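Local coordinates for protein diaminopimelate decarboxylase (Aquifex aeolicus, PDB 2P3E) that probably catalyses the pyridoxal phosphate-dependent decarboxylation of meso-diaminopimelate to L-lysine, the last step of lysine biosynthesis, as a homodimer, at residues L145-P157 against F176-A190. Sequence-based numbering, arbitrary orientation.
Sequences LGKKARIAIRVNP and FGVDIREAQKEYEYA
With chi1 at -60°, Ile153 holds CG1 beside its backbone N and over one face of the Tyr187 ring, while CG2, anti to that N, reaches Val178 CG1. Strand 149-156 and, after the short strand 178-179, helix 183-190 belong to the parallel barrel of the pyridoxal-binding domain, with the TIM-barrel fold of class-II decarboxylases; strand 149-156 and helix 183-190 run nearly antiparallel, their axes approaching to 9.3 Å. Ile153 CG1 stands 3.7 Å from the centroid of the Tyr187 ring, a CH-pi contact close to the ring normal. The ring's hydroxyl is tied to the strand as well: Ile153 N donates to Tyr187 OH at 3.1 Å, and Gly200 O of the adjacent strand 196-202 is a second partner of this buried oxygen. Farther along the helix, Ala190 CB abuts Ile151 CD1; near its start, Ala183 CB presses on Val155 CG1 at 3.4 Å, tighter than usual for two methyl groups. Beyond Ile153, the short strand 178-179 pairs in parallel with the C-terminal end of 149-156: Val178 N donates to Arg154 O, Asn156 N to Val178 O, and Ile180 N to Asn156 O. The extended Arg154 chain passes Gly177 and lays one guanidinium face against Phe176 CB, its plane 23° from that of the Phe176 ring. A salt bridge from NH1 to Glu130 and a hydrogen bond from NH2 to His204 O hold the guanidinium; the Arg154 side chain lies about 7 Å from that of Lys65, the probable cofactor lysine. Lys301 NZ of the second subunit donates a hydrogen bond to Phe176 O, placing this end at the dimer interface. Asn156 ND2 is a second donor to Phe176 O, at 2.9 Å and nearly straight at 170°, with that oxygen in the Asn156 amide plane, and Asn156 OD1 rests 3.4 Å from Gly177 CA.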
ATOM      1  N   LEU B 145      29.141 -21.462  -0.553  1.00 28.05           N
ATOM      2  CA  LEU B 145      28.385 -22.445   0.218  1.00 28.11           C
ATOM      3  C   LEU B 145      28.781 -23.878  -0.138  1.00 27.31           C
ATOM      4  O   LEU B 145      28.263 -24.840   0.438  1.00 27.31           O
ATOM      5  CB  LEU B 145      26.869 -22.229   0.026  1.00 28.27           C
ATOM      6  CG  LEU B 145      26.110 -21.159   0.823  1.00 29.94           C
ATOM      7  CD1 LEU B 145      26.745 -19.771   0.727  1.00 31.55           C
ATOM      8  CD2 LEU B 145      24.644 -21.081   0.380  1.00 28.75           C
ATOM      9  N   GLY B 146      29.718 -24.010  -1.079  1.00 27.72           N
ATOM     10  CA  GLY B 146      30.090 -25.311  -1.659  1.00 27.68           C
ATOM     11  C   GLY B 146      28.886 -26.022  -2.245  1.00 28.11           C
ATOM     12  O   GLY B 146      28.749 -27.252  -2.135  1.00 28.19           O
ATOM     13  N   LYS B 147      27.994 -25.246  -2.857  1.00 27.51           N
ATOM     14  CA  LYS B 147      26.774 -25.804  -3.428  1.00 27.18           C
ATOM     15  C   LYS B 147      26.681 -25.418  -4.906  1.00 26.16           C
ATOM     16  O   LYS B 147      27.506 -24.657  -5.414  1.00 25.81           O
ATOM     17  CB  LYS B 147      25.534 -25.306  -2.671  1.00 27.40           C
ATOM     18  CG  LYS B 147      25.309 -25.950  -1.303  1.00 29.55           C
ATOM     19  CD  LYS B 147      23.848 -25.835  -0.886  1.00 31.87           C
ATOM     20  CE  LYS B 147      23.646 -25.927   0.613  1.00 33.48           C
ATOM     21  NZ  LYS B 147      24.417 -27.009   1.274  1.00 36.17           N
ATOM     22  N   LYS B 148      25.685 -25.974  -5.587  1.00 25.17           N
ATOM     23  CA  LYS B 148      25.327 -25.529  -6.928  1.00 24.56           C
ATOM     24  C   LYS B 148      24.001 -24.767  -6.883  1.00 23.01           C
ATOM     25  O   LYS B 148      23.104 -25.122  -6.111  1.00 23.52           O
ATOM     26  CB  LYS B 148      25.177 -26.726  -7.870  1.00 25.57           C
ATOM     27  CG  LYS B 148      26.427 -27.579  -8.043  1.00 27.28           C
ATOM     28  CD  LYS B 148      27.567 -26.819  -8.676  1.00 31.00           C
ATOM     29  CE  LYS B 148      28.737 -27.757  -9.006  1.00 33.16           C
ATOM     30  NZ  LYS B 148      28.566 -28.293 -10.384  1.00 35.37           N
ATOM     31  N   ALA B 149      23.895 -23.717  -7.695  1.00 21.17           N
ATOM     32  CA  ALA B 149      22.613 -23.029  -7.918  1.00 20.29           C
ATOM     33  C   ALA B 149      22.074 -23.429  -9.281  1.00 19.59           C
ATOM     34  O   ALA B 149      22.747 -23.250 -10.286  1.00 19.63           O
ATOM     35  CB  ALA B 149      22.777 -21.517  -7.826  1.00 19.83           C
ATOM     36  N   ARG B 150      20.862 -23.977  -9.302  1.00 19.19           N
ATOM     37  CA  ARG B 150      20.203 -24.359 -10.544  1.00 18.90           C
ATOM     38  C   ARG B 150      19.491 -23.146 -11.134  1.00 18.48           C
ATOM     39  O   ARG B 150      18.741 -22.454 -10.434  1.00 17.86           O
ATOM     40  CB  ARG B 150      19.210 -25.492 -10.293  1.00 18.67           C
ATOM     41  CG  ARG B 150      19.835 -26.873 -10.146  1.00 21.50           C
ATOM     42  CD  ARG B 150      18.800 -27.851  -9.603  1.00 24.17           C
ATOM     43  NE  ARG B 150      18.409 -27.446  -8.253  1.00 25.78           N
ATOM     44  CZ  ARG B 150      19.048 -27.816  -7.145  1.00 28.08           C
ATOM     45  NH1 ARG B 150      20.107 -28.618  -7.222  1.00 28.29           N
ATOM     46  NH2 ARG B 150      18.633 -27.382  -5.958  1.00 26.90           N
ATOM     47  N   ILE B 151      19.726 -22.875 -12.413  1.00 17.79           N
ATOM     48  CA  ILE B 151      19.197 -21.664 -13.034  1.00 17.25           C
ATOM     49  C   ILE B 151      18.390 -21.867 -14.330  1.00 17.41           C
ATOM     50  O   ILE B 151      18.571 -22.847 -15.084  1.00 16.32           O
ATOM     51  CB  ILE B 151      20.322 -20.619 -13.318  1.00 17.61           C
ATOM     52  CG1 ILE B 151      21.285 -21.167 -14.373  1.00 18.35           C
ATOM     53  CG2 ILE B 151      21.057 -20.201 -12.012  1.00 16.29           C
ATOM     54  CD1 ILE B 151      21.964 -20.073 -15.195  1.00 23.08           C
ATOM     55  N   ALA B 152      17.504 -20.898 -14.557  1.00 17.10           N
ATOM     56  CA  ALA B 152      16.878 -20.653 -15.844  1.00 16.85           C
ATOM     57  C   ALA B 152      17.087 -19.188 -16.154  1.00 16.64           C
ATOM     58  O   ALA B 152      17.206 -18.368 -15.241  1.00 16.16           O
ATOM     59  CB  ALA B 152      15.393 -20.952 -15.767  1.00 16.60           C
ATOM     60  N   ILE B 153      17.105 -18.837 -17.434  1.00 16.35           N
ATOM     61  CA  ILE B 153      17.080 -17.423 -17.810  1.00 16.77           C
ATOM     62  C   ILE B 153      15.625 -17.025 -18.070  1.00 16.96           C
ATOM     63  O   ILE B 153      14.889 -17.750 -18.762  1.00 15.05           O
ATOM     64  CB  ILE B 153      17.964 -17.117 -19.073  1.00 16.72           C
ATOM     65  CG1 ILE B 153      19.442 -17.491 -18.831  1.00 17.07           C
ATOM     66  CG2 ILE B 153      17.845 -15.633 -19.497  1.00 18.34           C
ATOM     67  CD1 ILE B 153      20.070 -16.822 -17.650  1.00 18.21           C
ATOM     68  N   ARG B 154      15.216 -15.879 -17.514  1.00 17.14           N
ATOM     69  CA  ARG B 154      13.916 -15.331 -17.859  1.00 18.17           C
ATOM     70  C   ARG B 154      13.973 -14.658 -19.223  1.00 18.18           C
ATOM     71  O   ARG B 154      14.679 -13.661 -19.396  1.00 18.06           O
ATOM     72  CB  ARG B 154      13.392 -14.324 -16.836  1.00 18.64           C
ATOM     73  CG  ARG B 154      11.947 -13.952 -17.210  1.00 22.27           C
ATOM     74  CD  ARG B 154      11.411 -12.830 -16.391  1.00 28.57           C
ATOM     75  NE  ARG B 154      10.061 -12.421 -16.802  1.00 28.19           N
ATOM     76  CZ  ARG B 154       9.206 -11.806 -15.987  1.00 28.74           C
ATOM     77  NH1 ARG B 154       9.560 -11.542 -14.732  1.00 29.45           N
ATOM     78  NH2 ARG B 154       8.003 -11.454 -16.418  1.00 28.69           N
ATOM     79  N   VAL B 155      13.211 -15.201 -20.171  1.00 18.13           N
ATOM     80  CA  VAL B 155      13.202 -14.695 -21.539  1.00 18.58           C
ATOM     81  C   VAL B 155      11.889 -13.996 -21.853  1.00 19.37           C
ATOM     82  O   VAL B 155      10.830 -14.418 -21.365  1.00 18.68           O
ATOM     83  CB  VAL B 155      13.537 -15.819 -22.590  1.00 18.99           C
ATOM     84  CG1 VAL B 155      14.843 -16.549 -22.216  1.00 18.02           C
ATOM     85  CG2 VAL B 155      12.417 -16.824 -22.723  1.00 17.94           C
ATOM     86  N   ASN B 156      11.984 -12.900 -22.617  1.00 20.37           N
ATOM     87  CA  ASN B 156      10.837 -12.153 -23.115  1.00 22.28           C
ATOM     88  C   ASN B 156      10.605 -12.527 -24.579  1.00 23.30           C
ATOM     89  O   ASN B 156      11.330 -12.063 -25.458  1.00 22.93           O
ATOM     90  CB  ASN B 156      11.101 -10.646 -23.034  1.00 22.45           C
ATOM     91  CG  ASN B 156      11.339 -10.163 -21.626  1.00 24.98           C
ATOM     92  OD1 ASN B 156      10.940 -10.815 -20.643  1.00 27.49           O
ATOM     93  ND2 ASN B 156      11.992  -9.011 -21.505  1.00 24.96           N
ATOM     94  N   PRO B 157       9.605 -13.383 -24.849  1.00 24.70           N
ATOM     95  CA  PRO B 157       9.344 -13.751 -26.243  1.00 25.45           C
ATOM     96  C   PRO B 157       8.766 -12.566 -27.030  1.00 26.12           C
ATOM     97  O   PRO B 157       8.009 -11.763 -26.448  1.00 26.70           O
ATOM     98  CB  PRO B 157       8.287 -14.856 -26.128  1.00 26.05           C
ATOM     99  CG  PRO B 157       8.279 -15.278 -24.664  1.00 25.88           C
ATOM    100  CD  PRO B 157       8.671 -14.040 -23.913  1.00 24.41           C
ATOM    101  N   PHE B 176      11.996  -6.458 -16.343  1.00 25.56           N
ATOM    102  CA  PHE B 176      12.068  -7.919 -16.330  1.00 26.49           C
ATOM    103  C   PHE B 176      12.554  -8.570 -17.636  1.00 26.83           C
ATOM    104  O   PHE B 176      12.261  -8.091 -18.741  1.00 26.90           O
ATOM    105  CB  PHE B 176      10.711  -8.523 -15.947  1.00 26.55           C
ATOM    106  CG  PHE B 176      10.197  -8.088 -14.597  1.00 26.69           C
ATOM    107  CD1 PHE B 176      10.788  -8.558 -13.426  1.00 26.46           C
ATOM    108  CD2 PHE B 176       9.106  -7.236 -14.504  1.00 26.04           C
ATOM    109  CE1 PHE B 176      10.313  -8.170 -12.179  1.00 27.52           C
ATOM    110  CE2 PHE B 176       8.623  -6.839 -13.260  1.00 26.79           C
ATOM    111  CZ  PHE B 176       9.226  -7.318 -12.095  1.00 27.31           C
ATOM    112  N   GLY B 177      13.272  -9.680 -17.478  1.00 26.92           N
ATOM    113  CA  GLY B 177      13.623 -10.575 -18.580  1.00 27.44           C
ATOM    114  C   GLY B 177      14.712 -10.059 -19.504  1.00 27.80           C
ATOM    115  O   GLY B 177      15.273  -8.966 -19.306  1.00 28.19           O
ATOM    116  N   VAL B 178      15.030 -10.868 -20.500  1.00 27.92           N
ATOM    117  CA  VAL B 178      15.930 -10.467 -21.565  1.00 28.35           C
ATOM    118  C   VAL B 178      15.255 -10.878 -22.867  1.00 28.26           C
ATOM    119  O   VAL B 178      14.598 -11.921 -22.938  1.00 27.70           O
ATOM    120  CB  VAL B 178      17.361 -11.086 -21.406  1.00 28.62           C
ATOM    121  CG1 VAL B 178      17.352 -12.620 -21.514  1.00 28.47           C
ATOM    122  CG2 VAL B 178      18.335 -10.507 -22.418  1.00 29.67           C
ATOM    123  N   ASP B 179      15.397 -10.033 -23.882  1.00 28.81           N
ATOM    124  CA  ASP B 179      14.976 -10.356 -25.238  1.00 29.38           C
ATOM    125  C   ASP B 179      15.400 -11.773 -25.548  1.00 29.44           C
ATOM    126  O   ASP B 179      16.574 -12.130 -25.416  1.00 28.83           O
ATOM    127  CB  ASP B 179      15.630  -9.386 -26.235  1.00 29.99           C
ATOM    128  CG  ASP B 179      15.061  -9.503 -27.647  1.00 31.88           C
ATOM    129  OD1 ASP B 179      14.319 -10.475 -27.950  1.00 32.97           O
ATOM    130  OD2 ASP B 179      15.365  -8.606 -28.464  0.30 31.89           O
ATOM    131  N   ILE B 180      14.432 -12.587 -25.952  1.00 30.30           N
ATOM    132  CA  ILE B 180      14.687 -13.992 -26.213  1.00 31.46           C
ATOM    133  C   ILE B 180      15.734 -14.123 -27.307  1.00 31.75           C
ATOM    134  O   ILE B 180      16.459 -15.105 -27.362  1.00 32.46           O
ATOM    135  CB  ILE B 180      13.396 -14.796 -26.566  1.00 30.89           C
ATOM    136  CG1 ILE B 180      13.685 -16.297 -26.462  1.00 30.51           C
ATOM    137  CG2 ILE B 180      12.858 -14.402 -27.954  1.00 32.20           C
ATOM    138  CD1 ILE B 180      12.467 -17.169 -26.438  1.00 30.92           C
ATOM    139  N   ARG B 181      15.823 -13.093 -28.143  1.00 32.80           N
ATOM    140  CA  ARG B 181      16.766 -13.054 -29.253  1.00 33.27           C
ATOM    141  C   ARG B 181      18.212 -12.891 -28.768  1.00 33.40           C
ATOM    142  O   ARG B 181      19.163 -13.053 -29.547  1.00 33.76           O
ATOM    143  CB  ARG B 181      16.376 -11.937 -30.231  1.00 33.17           C
ATOM    144  CG  ARG B 181      14.972 -12.087 -30.813  1.00 34.19           C
ATOM    145  CD  ARG B 181      14.558 -10.857 -31.610  1.00 35.39           C
ATOM    146  CZ  ARG B 181      13.027  -8.001 -30.884  0.80 39.47           C
ATOM    147  NH1 ARG B 181      11.872  -7.497 -31.304  0.20 39.20           N
ATOM    148  NH2 ARG B 181      13.766  -7.315 -30.016  0.80 39.09           N
ATOM    149  N   GLU B 182      18.368 -12.579 -27.482  1.00 33.47           N
ATOM    150  CA  GLU B 182      19.682 -12.376 -26.859  1.00 33.13           C
ATOM    151  C   GLU B 182      19.907 -13.295 -25.650  1.00 33.36           C
ATOM    152  O   GLU B 182      20.932 -13.188 -24.955  1.00 33.73           O
ATOM    153  CB  GLU B 182      19.824 -10.915 -26.426  1.00 33.44           C
ATOM    154  CG  GLU B 182      19.951  -9.922 -27.576  0.10 33.06           C
ATOM    155  N   ALA B 183      18.956 -14.199 -25.400  1.00 32.49           N
ATOM    156  CA  ALA B 183      19.023 -15.097 -24.243  1.00 31.60           C
ATOM    157  C   ALA B 183      20.096 -16.166 -24.414  1.00 31.33           C
ATOM    158  O   ALA B 183      20.677 -16.642 -23.432  1.00 30.92           O
ATOM    159  CB  ALA B 183      17.671 -15.740 -23.990  1.00 31.39           C
ATOM    160  N   GLN B 184      20.375 -16.533 -25.660  1.00 31.06           N
ATOM    161  CA  GLN B 184      21.344 -17.589 -25.921  1.00 31.02           C
ATOM    162  C   GLN B 184      22.753 -17.171 -25.492  1.00 30.45           C
ATOM    163  O   GLN B 184      23.536 -18.003 -25.021  1.00 29.61           O
ATOM    164  CB  GLN B 184      21.295 -18.011 -27.387  1.00 31.76           C
ATOM    165  CG  GLN B 184      21.544 -19.500 -27.580  1.00 33.33           C
ATOM    166  CD  GLN B 184      21.101 -20.000 -28.929  1.00 36.69           C
ATOM    167  OE1 GLN B 184      21.928 -20.377 -29.755  1.00 38.71           O
ATOM    168  NE2 GLN B 184      19.792 -20.002 -29.170  1.00 37.89           N
ATOM    169  N   LYS B 185      23.049 -15.876 -25.642  1.00 30.08           N
ATOM    170  CA  LYS B 185      24.305 -15.285 -25.164  1.00 30.33           C
ATOM    171  C   LYS B 185      24.463 -15.374 -23.651  1.00 29.13           C
ATOM    172  O   LYS B 185      25.566 -15.603 -23.149  1.00 28.88           O
ATOM    173  CB  LYS B 185      24.437 -13.824 -25.619  1.00 30.68           C
ATOM    174  CG  LYS B 185      24.856 -13.665 -27.087  1.00 31.75           C
ATOM    175  CD  LYS B 185      25.125 -12.201 -27.428  1.00 34.29           C
ATOM    176  CE  LYS B 185      23.882 -11.508 -28.008  1.00 37.76           C
ATOM    177  NZ  LYS B 185      24.180 -10.088 -28.378  1.00 37.59           N
ATOM    178  N   GLU B 186      23.363 -15.194 -22.922  1.00 27.86           N
ATOM    179  CA  GLU B 186      23.390 -15.391 -21.480  1.00 27.27           C
ATOM    180  C   GLU B 186      23.552 -16.850 -21.071  1.00 25.88           C
ATOM    181  O   GLU B 186      24.170 -17.125 -20.053  1.00 26.04           O
ATOM    182  CB  GLU B 186      22.160 -14.763 -20.801  1.00 27.67           C
ATOM    183  CG  GLU B 186      22.331 -13.268 -20.542  1.00 30.16           C
ATOM    184  CD  GLU B 186      21.200 -12.678 -19.733  1.00 33.21           C
ATOM    185  OE1 GLU B 186      20.883 -13.197 -18.632  1.00 33.11           O
ATOM    186  OE2 GLU B 186      20.622 -11.673 -20.206  1.00 36.38           O
ATOM    187  N   TYR B 187      22.977 -17.774 -21.841  1.00 24.69           N
ATOM    188  CA  TYR B 187      23.135 -19.206 -21.572  1.00 24.44           C
ATOM    189  C   TYR B 187      24.587 -19.644 -21.798  1.00 24.87           C
ATOM    190  O   TYR B 187      25.150 -20.420 -21.014  1.00 24.16           O
ATOM    191  CB  TYR B 187      22.178 -20.042 -22.434  1.00 23.56           C
ATOM    192  CG  TYR B 187      20.805 -20.170 -21.820  1.00 21.90           C
ATOM    193  CD1 TYR B 187      19.756 -19.343 -22.226  1.00 20.00           C
ATOM    194  CD2 TYR B 187      20.566 -21.097 -20.810  1.00 21.67           C
ATOM    195  CE1 TYR B 187      18.495 -19.445 -21.644  1.00 20.56           C
ATOM    196  CE2 TYR B 187      19.303 -21.214 -20.219  1.00 20.31           C
ATOM    197  CZ  TYR B 187      18.282 -20.379 -20.633  1.00 19.90           C
ATOM    198  OH  TYR B 187      17.043 -20.492 -20.050  1.00 19.39           O
ATOM    199  N   GLU B 188      25.185 -19.113 -22.860  1.00 25.28           N
ATOM    200  CA  GLU B 188      26.607 -19.345 -23.136  1.00 26.62           C
ATOM    201  C   GLU B 188      27.498 -18.802 -22.021  1.00 26.50           C
ATOM    202  O   GLU B 188      28.411 -19.485 -21.572  1.00 27.14           O
ATOM    203  CB  GLU B 188      27.002 -18.761 -24.497  1.00 26.72           C
ATOM    204  CG  GLU B 188      26.441 -19.555 -25.702  1.00 29.81           C
ATOM    205  CD  GLU B 188      26.987 -20.986 -25.798  1.00 33.69           C
ATOM    206  OE1 GLU B 188      28.009 -21.285 -25.125  1.00 33.55           O
ATOM    207  OE2 GLU B 188      26.392 -21.812 -26.551  1.00 35.88           O
ATOM    208  N   TYR B 189      27.194 -17.594 -21.558  1.00 27.00           N
ATOM    209  CA  TYR B 189      27.905 -16.974 -20.456  1.00 27.54           C
ATOM    210  C   TYR B 189      27.771 -17.803 -19.174  1.00 27.56           C
ATOM    211  O   TYR B 189      28.773 -18.097 -18.503  1.00 27.39           O
ATOM    212  CB  TYR B 189      27.420 -15.535 -20.237  1.00 28.07           C
ATOM    213  CG  TYR B 189      28.166 -14.826 -19.124  1.00 30.40           C
ATOM    214  CD1 TYR B 189      29.399 -14.211 -19.369  1.00 31.46           C
ATOM    215  CD2 TYR B 189      27.656 -14.792 -17.815  1.00 30.63           C
ATOM    216  CE1 TYR B 189      30.095 -13.575 -18.351  1.00 31.34           C
ATOM    217  CE2 TYR B 189      28.339 -14.155 -16.795  1.00 31.01           C
ATOM    218  CZ  TYR B 189      29.568 -13.557 -17.070  1.00 32.62           C
ATOM    219  OH  TYR B 189      30.271 -12.927 -16.068  1.00 33.05           O
ATOM    220  N   ALA B 190      26.537 -18.203 -18.857  1.00 26.74           N
ATOM    221  CA  ALA B 190      26.261 -18.992 -17.663  1.00 26.09           C
ATOM    222  C   ALA B 190      26.914 -20.379 -17.667  1.00 25.96           C
ATOM    223  O   ALA B 190      27.199 -20.929 -16.606  1.00 25.43           O
ATOM    224  CB  ALA B 190      24.740 -19.110 -17.440  1.00 25.53           C
TER